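Local coordinates for protein interleukin-2 receptor subunit beta (Mus musculus, PDB 6DG5) that serves as the beta subunit of the interleukin-2 receptor, probably binding interleukin-2 and passing its mitogenic signal across the cell membrane, at residues Leu8-Asn13 / Leu79-Val84; Ala16-Met21 / Gln71-Val76; Val35-Asn40 / Cys60-Gly65. All coordinates share one frame; numbering follows the deposited sequence.

Contact 1 of 3, residues Leu8-Asn13 / Leu79-Val84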
# COMPACT_ATOMS: atom_id res chain seq x y z
N LEU B 8 -11.46 -24.32 -15.94
CA LEU B 8 -11.56 -24.13 -14.50
C LEU B 8 -11.17 -22.70 -14.15
O LEU B 8 -10.16 -22.19 -14.64
CB LEU B 8 -10.67 -25.13 -13.76
CG LEU B 8 -10.87 -25.25 -12.25
CD1 LEU B 8 -12.23 -25.86 -11.94
CD2 LEU B 8 -9.76 -26.10 -11.67
N GLU B 9 -11.97 -22.07 -13.30
CA GLU B 9 -11.70 -20.72 -12.81
C GLU B 9 -11.72 -20.74 -11.29
O GLU B 9 -12.69 -21.20 -10.68
CB GLU B 9 -12.72 -19.71 -13.34
CG GLU B 9 -12.61 -19.41 -14.82
N CYS B 10 -10.64 -20.24 -10.68
CA CYS B 10 -10.50 -20.20 -9.24
C CYS B 10 -10.21 -18.78 -8.78
O CYS B 10 -9.57 -18.00 -9.49
CB CYS B 10 -9.39 -21.14 -8.77
SG CYS B 10 -9.64 -22.88 -9.19
N PHE B 11 -10.68 -18.45 -7.57
CA PHE B 11 -10.54 -17.10 -7.04
C PHE B 11 -10.10 -17.16 -5.59
O PHE B 11 -10.54 -18.01 -4.82
CB PHE B 11 -11.86 -16.32 -7.16
CG PHE B 11 -12.21 -15.96 -8.56
CD1 PHE B 11 -11.46 -15.03 -9.26
CD2 PHE B 11 -13.31 -16.53 -9.19
CE1 PHE B 11 -11.78 -14.69 -10.56
CE2 PHE B 11 -13.64 -16.19 -10.49
CZ PHE B 11 -12.87 -15.27 -11.18
N TYR B 12 -9.22 -16.22 -5.22
CA TYR B 12 -8.63 -16.14 -3.90
C TYR B 12 -9.09 -14.86 -3.23
O TYR B 12 -8.97 -13.77 -3.81
CB TYR B 12 -7.10 -16.20 -4.00
CG TYR B 12 -6.33 -16.00 -2.72
CD1 TYR B 12 -6.70 -16.65 -1.55
CD2 TYR B 12 -5.22 -15.17 -2.68
CE1 TYR B 12 -6.00 -16.46 -0.37
CE2 TYR B 12 -4.50 -14.99 -1.51
CZ TYR B 12 -4.90 -15.63 -0.36
OH TYR B 12 -4.19 -15.45 0.80
N ASN B 13 -9.62 -14.98 -2.01
CA ASN B 13 -10.17 -13.83 -1.30
C ASN B 13 -9.09 -12.99 -0.62
O ASN B 13 -9.43 -12.12 0.19
CB ASN B 13 -11.19 -14.30 -0.26
CG ASN B 13 -10.55 -14.87 0.99
OD1 ASN B 13 -9.46 -15.44 0.94
ND2 ASN B 13 -11.23 -14.72 2.12
N LEU B 79 0.18 -22.86 -6.15
CA LEU B 79 -0.39 -24.14 -5.78
C LEU B 79 -1.01 -24.81 -7.00
O LEU B 79 -1.65 -24.16 -7.83
CB LEU B 79 -1.44 -23.99 -4.67
CG LEU B 79 -2.60 -23.01 -4.81
CD1 LEU B 79 -3.79 -23.69 -5.44
CD2 LEU B 79 -2.97 -22.46 -3.44
N ASP B 80 -0.80 -26.12 -7.12
CA ASP B 80 -1.29 -26.91 -8.24
C ASP B 80 -2.71 -27.37 -7.93
O ASP B 80 -2.92 -28.16 -7.00
CB ASP B 80 -0.37 -28.09 -8.51
CG ASP B 80 1.05 -27.67 -8.80
OD1 ASP B 80 1.63 -26.93 -7.97
OD2 ASP B 80 1.61 -28.09 -9.83
N ILE B 81 -3.67 -26.90 -8.71
CA ILE B 81 -5.07 -27.29 -8.56
C ILE B 81 -5.36 -28.45 -9.51
O ILE B 81 -5.18 -28.33 -10.72
CB ILE B 81 -6.02 -26.12 -8.81
CG1 ILE B 81 -6.01 -25.18 -7.61
CG2 ILE B 81 -7.42 -26.62 -9.06
CD1 ILE B 81 -6.59 -23.82 -7.88
N ASN B 82 -5.79 -29.57 -8.95
CA ASN B 82 -6.12 -30.77 -9.71
C ASN B 82 -7.57 -31.14 -9.45
O ASN B 82 -8.05 -31.08 -8.31
CB ASN B 82 -5.21 -31.94 -9.33
CG ASN B 82 -3.74 -31.57 -9.36
OD1 ASN B 82 -3.06 -31.77 -10.36
ND2 ASN B 82 -3.24 -31.02 -8.26
N VAL B 83 -8.28 -31.52 -10.51
CA VAL B 83 -9.65 -32.00 -10.42
C VAL B 83 -9.64 -33.50 -10.65
O VAL B 83 -9.22 -33.97 -11.72
CB VAL B 83 -10.57 -31.29 -11.43
CG1 VAL B 83 -12.00 -31.78 -11.27
CG2 VAL B 83 -10.49 -29.78 -11.24
N VAL B 84 -10.10 -34.25 -9.66
CA VAL B 84 -10.16 -35.71 -9.73
C VAL B 84 -11.60 -36.15 -9.56
O VAL B 84 -12.34 -35.59 -8.75
CB VAL B 84 -9.26 -36.36 -8.66
CG1 VAL B 84 -7.79 -36.16 -9.02
CG2 VAL B 84 -9.56 -35.79 -7.29
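Leu8 and Cys10 meet Ile81 and Val83 without any ring or other flat group at the interface: branched aliphatic chains and a sulfur atom make all the contact. The ring of Phe99, on strand 91-99, touches both Cys10 and Ile81 and so borders the contact. Leu8 reaches across with its CD2 methyl, having CG anti to the backbone N (chi1 -168°). That methyl takes two partners. It lies 3.5 Å from Ile81 CG2, the two side chains running at a slant to one another, and 3.8 Å from Val83 CG2, which it approaches tip to tip. Ile81 is used on both of its branches. CG2 faces Leu8, while the longer arm sets CG1 anti to the carbonyl carbon (chi1 -76°) and carries CD1 to within 3.4 Å of Cys10 SG and 4.0 Å of Cys10 CB. The sulfur is already committed to a disulfide with Cys20 of the adjacent strand 17-23, and here it acts as an apolar surface.

Strand 8-12 and strand 79-86 lie on facing layers of the fibronectin type III-like sandwich that forms the N-terminal domain of the receptor's extracellular part. The axes of the short segments approach to 10.0 Å with 133° between their directions, too far apart for sheet pairing, so the two strands meet through side chains. Ile81 also rests on Val35 and Cys20, and Leu8 on Trp22, which continue the same core. All four touching residues are buried. With no polar group meeting another here, the attraction is dispersive and hydrophobic; it depends on how closely methyls and sulfur fit, and offers no directional bond.

Contact 2 of 3, residues Ala16-Met21 / Gln71-Val76. With NAG (2-acetamido-2-deoxy-beta-D-glucopyranose), chain E.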
# COMPACT_ATOMS: atom_id res chain seq x y z
N ALA B 16 -7.64 -16.55 3.27
CA ALA B 16 -7.49 -17.99 3.44
C ALA B 16 -8.56 -18.79 2.69
O ALA B 16 -8.82 -19.94 3.07
CB ALA B 16 -7.53 -18.36 4.92
N ASN B 17 -9.16 -18.23 1.65
CA ASN B 17 -10.26 -18.88 0.95
C ASN B 17 -9.98 -18.86 -0.55
O ASN B 17 -9.73 -17.79 -1.12
CB ASN B 17 -11.59 -18.17 1.26
CG ASN B 17 -12.82 -18.92 0.72
OD1 ASN B 17 -12.73 -19.71 -0.22
ND2 ASN B 17 -13.97 -18.64 1.32
N VAL B 18 -10.01 -20.04 -1.16
CA VAL B 18 -9.89 -20.19 -2.60
C VAL B 18 -11.12 -20.95 -3.07
O VAL B 18 -11.41 -22.05 -2.58
CB VAL B 18 -8.61 -20.93 -3.00
CG1 VAL B 18 -8.54 -21.10 -4.50
CG2 VAL B 18 -7.38 -20.18 -2.49
N SER B 19 -11.86 -20.36 -4.01
CA SER B 19 -13.09 -20.95 -4.52
C SER B 19 -12.94 -21.23 -6.01
O SER B 19 -12.56 -20.34 -6.78
CB SER B 19 -14.28 -20.02 -4.28
OG SER B 19 -15.50 -20.65 -4.61
N CYS B 20 -13.24 -22.46 -6.41
CA CYS B 20 -13.11 -22.90 -7.79
C CYS B 20 -14.46 -23.31 -8.35
O CYS B 20 -15.28 -23.90 -7.63
CB CYS B 20 -12.13 -24.07 -7.91
SG CYS B 20 -10.41 -23.70 -7.49
N MET B 21 -14.69 -23.00 -9.62
CA MET B 21 -15.92 -23.36 -10.31
C MET B 21 -15.57 -24.07 -11.61
O MET B 21 -14.74 -23.58 -12.38
CB MET B 21 -16.79 -22.13 -10.57
CG MET B 21 -18.16 -22.45 -11.16
SD MET B 21 -19.34 -21.12 -10.93
CE MET B 21 -19.64 -21.22 -9.17
N GLN B 71 -3.37 -14.93 6.81
CA GLN B 71 -2.69 -14.80 5.52
C GLN B 71 -2.10 -16.15 5.16
O GLN B 71 -0.95 -16.47 5.49
CB GLN B 71 -1.63 -13.71 5.56
CG GLN B 71 -1.09 -13.33 4.19
CD GLN B 71 -2.16 -12.72 3.31
OE1 GLN B 71 -2.91 -11.84 3.74
NE2 GLN B 71 -2.25 -13.20 2.08
N SER B 72 -2.89 -16.97 4.45
CA SER B 72 -2.46 -18.33 4.16
C SER B 72 -1.56 -18.41 2.94
O SER B 72 -0.77 -19.36 2.82
CB SER B 72 -3.68 -19.23 3.96
OG SER B 72 -4.41 -18.85 2.80
N LEU B 73 -1.64 -17.44 2.03
CA LEU B 73 -0.86 -17.46 0.80
C LEU B 73 -0.15 -16.12 0.62
O LEU B 73 -0.54 -15.10 1.21
CB LEU B 73 -1.73 -17.74 -0.42
CG LEU B 73 -2.42 -19.11 -0.47
CD1 LEU B 73 -3.45 -19.13 -1.59
CD2 LEU B 73 -1.40 -20.21 -0.66
N THR B 74 0.89 -16.13 -0.20
CA THR B 74 1.70 -14.96 -0.48
C THR B 74 1.72 -14.68 -1.98
O THR B 74 1.10 -15.39 -2.78
CB THR B 74 3.13 -15.12 0.05
OG1 THR B 74 3.65 -16.39 -0.36
CG2 THR B 74 3.14 -15.04 1.55
N SER B 75 2.47 -13.64 -2.36
CA SER B 75 2.57 -13.26 -3.76
C SER B 75 3.40 -14.25 -4.56
O SER B 75 3.17 -14.42 -5.76
CB SER B 75 3.17 -11.86 -3.87
OG SER B 75 2.77 -11.05 -2.77
N VAL B 76 4.37 -14.90 -3.91
CA VAL B 76 5.24 -15.84 -4.60
C VAL B 76 4.73 -17.28 -4.53
O VAL B 76 5.38 -18.18 -5.07
CB VAL B 76 6.68 -15.76 -4.03
CG1 VAL B 76 7.12 -14.31 -3.94
CG2 VAL B 76 6.75 -16.43 -2.67
C1 NAG E . -15.23 -19.22 0.94
C2 NAG E . -16.28 -18.90 2.01
C3 NAG E . -17.70 -19.23 1.52
C4 NAG E . -17.97 -18.65 0.14
C5 NAG E . -16.87 -19.10 -0.80
C6 NAG E . -17.00 -18.57 -2.21
C7 NAG E . -15.38 -19.12 4.29
C8 NAG E . -15.17 -20.05 5.45
N2 NAG E . -15.99 -19.65 3.23
O3 NAG E . -18.65 -18.74 2.46
O4 NAG E . -19.23 -19.11 -0.31
O5 NAG E . -15.61 -18.63 -0.30
O6 NAG E . -15.94 -17.68 -2.54
O7 NAG E . -15.01 -17.95 4.32
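Ala16, just before strand 17-23, and Val18 near its start meet Ser72 and Leu73, which lie in the loop joining strand 57-63 to strand 79-86 at one end of the fibronectin type III-like N-terminal domain. The two apolar chains are set nearly at right angles to one another. Val18 points toward the loop and offers CG2, which stands anti to its carbonyl carbon, while Leu73 answers with CD1; these methyls come only to 4.2 Å, a light touch inside the end of the core. Leu73 also packs on Leu79, and Val18 on Tyr12.

The second pair is closer and of a different kind. Ser72 points its CB toward the strand, and chi1 of 66° holds OG between the backbone N and the carbonyl carbon, so that Ser72 OG lies 3.3 Å from Ala16 CA. The methyl of Ala16 is farther from that OG, at 3.8 Å. The hydroxyl finds its polar partner next door, hydrogen bonding to the carbonyl O of Arg15, so the serine is tied to the turn leading into the strand.

Just before Ser72, Gln71 folds back along its own loop: its NE2 donates to Leu73 O at 2.7 Å, with an N-H...O angle of 178° and the acceptor in the amide plane. Its OE1 is hydrogen-bonded to Ser133 OG and to Arg15 NH1, a donor that agrees with this orientation of the amide. Farther along the loop, Thr74, Ser75 and Val76 pack against another protein chain, consistent with the role of such loops in ligand binding by this receptor family. Asn17 turns away from the loop and carries an N-linked glycan, its ND2 bonded covalently to C1 of the first N-acetylglucosamine at 1.4 Å.

Contact 3 of 3, residues Val35-Asn40 / Cys60-Gly65. With NAG (2-acetamido-2-deoxy-beta-D-glucopyranose), chain E; NAG (2-acetamido-2-deoxy-beta-D-glucopyranose), chain C.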
# COMPACT_ATOMS: atom_id res chain seq x y z
N VAL B 35 -11.47 -31.49 -5.68
CA VAL B 35 -10.47 -30.51 -6.09
C VAL B 35 -9.30 -30.59 -5.12
O VAL B 35 -9.48 -30.36 -3.91
CB VAL B 35 -11.04 -29.08 -6.13
CG1 VAL B 35 -9.93 -28.07 -6.35
CG2 VAL B 35 -12.09 -28.96 -7.23
N HIS B 36 -8.12 -30.91 -5.63
CA HIS B 36 -6.91 -30.99 -4.83
C HIS B 36 -6.04 -29.76 -5.08
O HIS B 36 -5.84 -29.36 -6.23
CB HIS B 36 -6.12 -32.26 -5.16
CG HIS B 36 -6.68 -33.50 -4.53
ND1 HIS B 36 -8.00 -33.86 -4.65
CD2 HIS B 36 -6.09 -34.46 -3.78
CE1 HIS B 36 -8.20 -35.00 -4.00
NE2 HIS B 36 -7.06 -35.38 -3.47
N ALA B 37 -5.53 -29.17 -4.00
CA ALA B 37 -4.66 -28.01 -4.09
C ALA B 37 -3.44 -28.23 -3.21
O ALA B 37 -3.58 -28.59 -2.03
CB ALA B 37 -5.40 -26.73 -3.66
N LYS B 38 -2.26 -28.03 -3.78
CA LYS B 38 -1.00 -28.24 -3.06
C LYS B 38 -0.03 -27.12 -3.42
O LYS B 38 0.35 -26.98 -4.59
CB LYS B 38 -0.40 -29.61 -3.38
CG LYS B 38 -0.40 -29.98 -4.86
N SER B 39 0.37 -26.34 -2.42
CA SER B 39 1.30 -25.25 -2.64
C SER B 39 2.73 -25.77 -2.76
O SER B 39 3.08 -26.81 -2.20
CB SER B 39 1.22 -24.23 -1.50
OG SER B 39 2.19 -23.21 -1.66
N ASN B 40 3.55 -25.03 -3.51
CA ASN B 40 4.94 -25.43 -3.69
C ASN B 40 5.78 -25.07 -2.47
O ASN B 40 6.69 -25.82 -2.09
CB ASN B 40 5.52 -24.79 -4.95
CG ASN B 40 5.48 -23.28 -4.91
OD1 ASN B 40 4.63 -22.68 -4.25
ND2 ASN B 40 6.42 -22.64 -5.60
N CYS B 60 -16.52 -25.28 -5.39
CA CYS B 60 -15.71 -25.88 -4.34
C CYS B 60 -15.10 -24.76 -3.51
O CYS B 60 -14.80 -23.68 -4.03
CB CYS B 60 -14.61 -26.76 -4.93
SG CYS B 60 -14.32 -28.35 -4.13
N ASN B 61 -14.91 -25.02 -2.22
CA ASN B 61 -14.38 -24.02 -1.30
C ASN B 61 -13.20 -24.61 -0.54
O ASN B 61 -13.38 -25.47 0.33
CB ASN B 61 -15.46 -23.52 -0.34
CG ASN B 61 -16.47 -22.64 -1.02
OD1 ASN B 61 -16.17 -21.98 -2.02
ND2 ASN B 61 -17.69 -22.61 -0.49
N LEU B 62 -12.00 -24.14 -0.86
CA LEU B 62 -10.78 -24.54 -0.16
C LEU B 62 -10.53 -23.54 0.96
O LEU B 62 -10.10 -22.41 0.71
CB LEU B 62 -9.61 -24.61 -1.13
CG LEU B 62 -9.68 -25.68 -2.22
CD1 LEU B 62 -8.94 -25.22 -3.47
CD2 LEU B 62 -9.12 -27.00 -1.71
N ILE B 63 -10.80 -23.95 2.20
CA ILE B 63 -10.55 -23.11 3.37
C ILE B 63 -9.12 -23.40 3.83
O ILE B 63 -8.84 -24.47 4.37
CB ILE B 63 -11.57 -23.36 4.48
CG1 ILE B 63 -12.97 -22.92 4.03
CG2 ILE B 63 -11.17 -22.62 5.74
CD1 ILE B 63 -13.81 -24.05 3.47
N LEU B 64 -8.23 -22.44 3.63
CA LEU B 64 -6.80 -22.64 3.83
C LEU B 64 -6.30 -22.23 5.21
O LEU B 64 -5.10 -22.39 5.48
CB LEU B 64 -6.00 -21.87 2.76
CG LEU B 64 -5.70 -22.55 1.43
CD1 LEU B 64 -6.95 -22.68 0.59
CD2 LEU B 64 -4.63 -21.78 0.68
N GLY B 65 -7.16 -21.69 6.07
CA GLY B 65 -6.71 -21.17 7.35
C GLY B 65 -7.71 -21.43 8.45
O GLY B 65 -8.84 -21.87 8.21
C1 NAG E . -15.23 -19.22 0.94
C2 NAG E . -16.28 -18.90 2.01
C3 NAG E . -17.70 -19.23 1.52
C4 NAG E . -17.97 -18.65 0.14
C5 NAG E . -16.87 -19.10 -0.80
C6 NAG E . -17.00 -18.57 -2.21
C7 NAG E . -15.38 -19.12 4.29
C8 NAG E . -15.17 -20.05 5.45
N2 NAG E . -15.99 -19.65 3.23
O3 NAG E . -18.65 -18.74 2.46
O4 NAG E . -19.23 -19.11 -0.31
O5 NAG E . -15.61 -18.63 -0.30
O6 NAG E . -15.94 -17.68 -2.54
O7 NAG E . -15.01 -17.95 4.32
C1 NAG C . -20.06 -18.09 -0.91
C2 NAG C . -21.05 -18.83 -1.82
C3 NAG C . -22.00 -17.84 -2.50
C4 NAG C . -22.65 -16.92 -1.47
C5 NAG C . -21.58 -16.28 -0.58
C6 NAG C . -22.15 -15.45 0.55
C7 NAG C . -19.97 -20.88 -2.63
C8 NAG C . -19.24 -21.53 -3.76
N2 NAG C . -20.34 -19.61 -2.82
O3 NAG C . -23.00 -18.56 -3.21
O4 NAG C . -23.36 -15.90 -2.17
O5 NAG C . -20.78 -17.31 0.04
O6 NAG C . -22.61 -16.26 1.62
O7 NAG C . -20.21 -21.48 -1.59
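Leu62 reaches into the core of the fibronectin type III-like sandwich, where strand 57-63 of one layer faces strand 33-39 of the other. From CB the chain runs to CG, placed anti to the carbonyl carbon (chi1 -66°), and there it forks. CD1 takes the apolar partners: Ala37 CB at 3.9 Å and Val35 CG1 at 4.2 Å, the valine and leucine side chains lying about perpendicular. CD2 goes to the backbone instead, lying 4.0 Å from Val35 O. Leu62 also packs on Lys46 of strand 46-54, which follows strand 57-63 in the sheet order and pairs through its backbone with Val35 and Ala37. The short segments run at only 29° to each other with axes 8.8 Å apart, so it is the side chains that join them.

On the outer side of the strand, Asn61 points to the glycan attached at Asn17. Its ND2 donates to O7 of the second N-acetylglucosamine at 3.0 Å, while OD1 is hydrogen-bonded to Ser19 OG and also lies 3.2 Å from C5 of the first sugar. The acceptor O7 calls for a donor, which supports this orientation of the amide. An alanine in place of Asn61 would leave the O7 of the second sugar without this donor and is likely to let that part of the glycan move more freely over the strand. Cys60 O is also hydrogen-bonded to Ser19 OG, so the two acceptors probably share or compete for its one proton.

Cys60 returns the contact to the interior. Its sulfur forms a disulfide with Cys48 of strand 46-54, and the same SG is packed against Val35, with CG2 of the valine 3.9 Å away.

How the contacts relate
All three contacts lie in the N-terminal domain, on the same side of the chain's centre, with centres 7 to 9 Å apart. Along the chain they enclose one another: 35-40/60-65 falls between the halves of 16-21/71-76, which in turn falls between those of 8-13/79-84. Strands 8-12, 17-23 and 57-63 are successive neighbours, and strands 33-39 and 79-86 also pair. Contacts 1 and 3 thus bridge the same two layers at adjacent positions, while contact 2 closes one end with a loop. Backbone pairing of Phe11 with Ser19, Val18 with Leu62 and His36 with Asn82 links the strand segments into a common framework, with the Asn17 glycan spread over its outside.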